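Outer membrane protein YopM (Yersinia pestis, PDB 1JL5) acts as a leucine-rich repeat effector and virulence factor that probably alters host cell physiology and promotes bacterial survival in host tissues. Local coordinates at residues K34-Y39 and C68-A73. Residues are numbered along the deposited sequence; the frame is centred on the assembly and turned at random.
Sequences KSKTEY and CLDRQA
L69 overlaps Y39 with both methyl groups and the start of K36 with CD2. The contact belongs to the antiparallel alpha-helical hairpin at the N-terminal end of the YopM leucine-rich repeat solenoid. The first turn of helix 36-48 lies beside the last turn of helix 58-71. CD2 of L69 sits 3.3 Å from CB of Y39 and 3.6 Å from CA of K36. CD1 of L69 lies 3.7 Å from CD2 of Y39 and meets the ring obliquely. L69 CG is anti to its own backbone N (chi1 -173°), which carries both methyls across to the neighbouring helix. The L69 and Y39 side chains cross at about a right angle. Y40 and W43 of helix 36-48 also touch L69, and P91 touches both L69 and Y39, so this apolar patch also joins the hairpin to the first repeat.

K36 runs from this patch toward D70. Its chain is fully extended past CG, and CD passes 3.6 Å from D70 OD1. The ammonium stays beyond salt-bridge range of that oxygen, which is hydrogen-bonded to Y40 OH. Instead, NZ donates to a water that in turn donates to D70 O. This water bridges the beginning of one helix and the end of the other.

Each helix end has its own cap. S35 and E38 form a capping box: E38 N donates to S35 OG, and S35 N donates to the anti lone pair of E38 OE1. At the C-terminal end of helix 58-71, Q72, with positive phi, is the C-prime residue of a Schellman motif. Its side chain folds back over the helix end, and NE2 donates to D70 O over 3.2 Å at an N-H...O angle of 163°.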
loop_
_atom_site.group_PDB
_atom_site.type_symbol
_atom_site.label_atom_id
_atom_site.label_comp_id
_atom_site.label_asym_id
_atom_site.label_seq_id
_atom_site.Cartn_x
_atom_site.Cartn_y
_atom_site.Cartn_z
ATOM N N LYS A 34 -31.776 -43.220 18.536
ATOM C CA LYS A 34 -31.023 -43.917 17.456
ATOM C C LYS A 34 -29.772 -44.604 17.975
ATOM O O LYS A 34 -29.109 -44.114 18.887
ATOM C CB LYS A 34 -30.619 -42.937 16.355
ATOM C CG LYS A 34 -31.777 -42.352 15.584
ATOM C CD LYS A 34 -31.300 -41.758 14.273
ATOM C CE LYS A 34 -32.436 -41.065 13.541
ATOM N NZ LYS A 34 -32.056 -40.748 12.138
ATOM N N SER A 35 -29.454 -45.745 17.381
ATOM C CA SER A 35 -28.272 -46.499 17.768
ATOM C C SER A 35 -27.077 -45.864 17.076
ATOM O O SER A 35 -27.242 -45.108 16.122
ATOM C CB SER A 35 -28.406 -47.940 17.295
ATOM O OG SER A 35 -28.488 -47.964 15.882
ATOM N N LYS A 36 -25.874 -46.173 17.544
ATOM C CA LYS A 36 -24.692 -45.618 16.913
ATOM C C LYS A 36 -24.716 -45.986 15.439
ATOM O O LYS A 36 -24.435 -45.159 14.569
ATOM C CB LYS A 36 -23.425 -46.179 17.551
ATOM C CG LYS A 36 -23.184 -45.728 18.974
ATOM C CD LYS A 36 -21.859 -46.279 19.460
ATOM C CE LYS A 36 -21.594 -45.917 20.901
ATOM N NZ LYS A 36 -20.300 -46.507 21.354
ATOM N N THR A 37 -25.063 -47.238 15.166
ATOM C CA THR A 37 -25.112 -47.730 13.801
ATOM C C THR A 37 -26.000 -46.866 12.934
ATOM O O THR A 37 -25.645 -46.543 11.805
ATOM C CB THR A 37 -25.604 -49.179 13.763
ATOM O OG1 THR A 37 -24.644 -50.005 14.427
ATOM C CG2 THR A 37 -25.764 -49.653 12.336
ATOM N N GLU A 38 -27.160 -46.490 13.456
ATOM C CA GLU A 38 -28.047 -45.641 12.688
ATOM C C GLU A 38 -27.354 -44.310 12.419
ATOM O O GLU A 38 -27.433 -43.779 11.318
ATOM C CB GLU A 38 -29.358 -45.426 13.438
ATOM C CG GLU A 38 -30.201 -46.683 13.508
ATOM C CD GLU A 38 -31.527 -46.450 14.184
ATOM O OE1 GLU A 38 -31.527 -46.100 15.376
ATOM O OE2 GLU A 38 -32.569 -46.617 13.520
ATOM N N TYR A 39 -26.666 -43.772 13.418
ATOM C CA TYR A 39 -25.958 -42.514 13.212
ATOM C C TYR A 39 -24.836 -42.726 12.217
ATOM O O TYR A 39 -24.706 -41.977 11.251
ATOM C CB TYR A 39 -25.387 -41.985 14.526
ATOM C CG TYR A 39 -26.420 -41.285 15.358
ATOM C CD1 TYR A 39 -27.019 -40.113 14.905
ATOM C CD2 TYR A 39 -26.831 -41.808 16.578
ATOM C CE1 TYR A 39 -28.003 -39.482 15.648
ATOM C CE2 TYR A 39 -27.814 -41.184 17.328
ATOM C CZ TYR A 39 -28.395 -40.022 16.856
ATOM O OH TYR A 39 -29.366 -39.397 17.598
ATOM N N CYS A 68 -17.493 -38.046 18.181
ATOM C CA CYS A 68 -18.356 -37.291 19.065
ATOM C C CYS A 68 -19.413 -38.207 19.655
ATOM O O CYS A 68 -19.641 -38.221 20.864
ATOM C CB CYS A 68 -19.034 -36.162 18.303
ATOM S SG CYS A 68 -20.193 -35.267 19.318
ATOM N N LEU A 69 -20.062 -38.970 18.785
ATOM C CA LEU A 69 -21.096 -39.897 19.208
ATOM C C LEU A 69 -20.524 -40.911 20.189
ATOM O O LEU A 69 -21.061 -41.104 21.277
ATOM C CB LEU A 69 -21.666 -40.628 17.996
ATOM C CG LEU A 69 -22.884 -41.515 18.247
ATOM C CD1 LEU A 69 -24.062 -40.656 18.668
ATOM C CD2 LEU A 69 -23.215 -42.287 16.985
ATOM N N ASP A 70 -19.426 -41.550 19.796
ATOM C CA ASP A 70 -18.779 -42.565 20.620
ATOM C C ASP A 70 -18.296 -42.023 21.953
ATOM O O ASP A 70 -18.547 -42.618 23.000
ATOM C CB ASP A 70 -17.603 -43.189 19.864
ATOM C CG ASP A 70 -18.025 -43.791 18.539
ATOM O OD1 ASP A 70 -19.239 -44.023 18.364
ATOM O OD2 ASP A 70 -17.153 -44.032 17.680
ATOM N N ARG A 71 -17.595 -40.897 21.911
ATOM C CA ARG A 71 -17.079 -40.274 23.120
ATOM C C ARG A 71 -18.238 -39.643 23.883
ATOM O O ARG A 71 -18.090 -39.258 25.040
ATOM C CB ARG A 71 -16.055 -39.193 22.756
ATOM C CG ARG A 71 -14.813 -39.702 22.033
ATOM C CD ARG A 71 -13.743 -40.149 23.015
ATOM N NE ARG A 71 -12.720 -40.987 22.390
ATOM C CZ ARG A 71 -11.893 -40.590 21.426
ATOM N NH1 ARG A 71 -11.953 -39.349 20.957
ATOM N NH2 ARG A 71 -11.004 -41.440 20.927
ATOM N N GLN A 72 -19.396 -39.550 23.235
ATOM C CA GLN A 72 -20.560 -38.926 23.857
ATOM C C GLN A 72 -20.130 -37.499 24.184
ATOM O O GLN A 72 -20.636 -36.873 25.112
ATOM C CB GLN A 72 -20.939 -39.668 25.139
ATOM C CG GLN A 72 -21.242 -41.144 24.928
ATOM C CD GLN A 72 -20.807 -41.998 26.102
ATOM O OE1 GLN A 72 -21.294 -41.836 27.222
ATOM N NE2 GLN A 72 -19.876 -42.914 25.852
ATOM N N ALA A 73 -19.181 -37.004 23.399
ATOM C CA ALA A 73 -18.627 -35.671 23.573
ATOM C C ALA A 73 -19.669 -34.565 23.526
ATOM O O ALA A 73 -20.650 -34.642 22.790
ATOM C CB ALA A 73 -17.557 -35.421 22.523
HETATM O O HOH W 1 -20.299 -44.638 23.334
#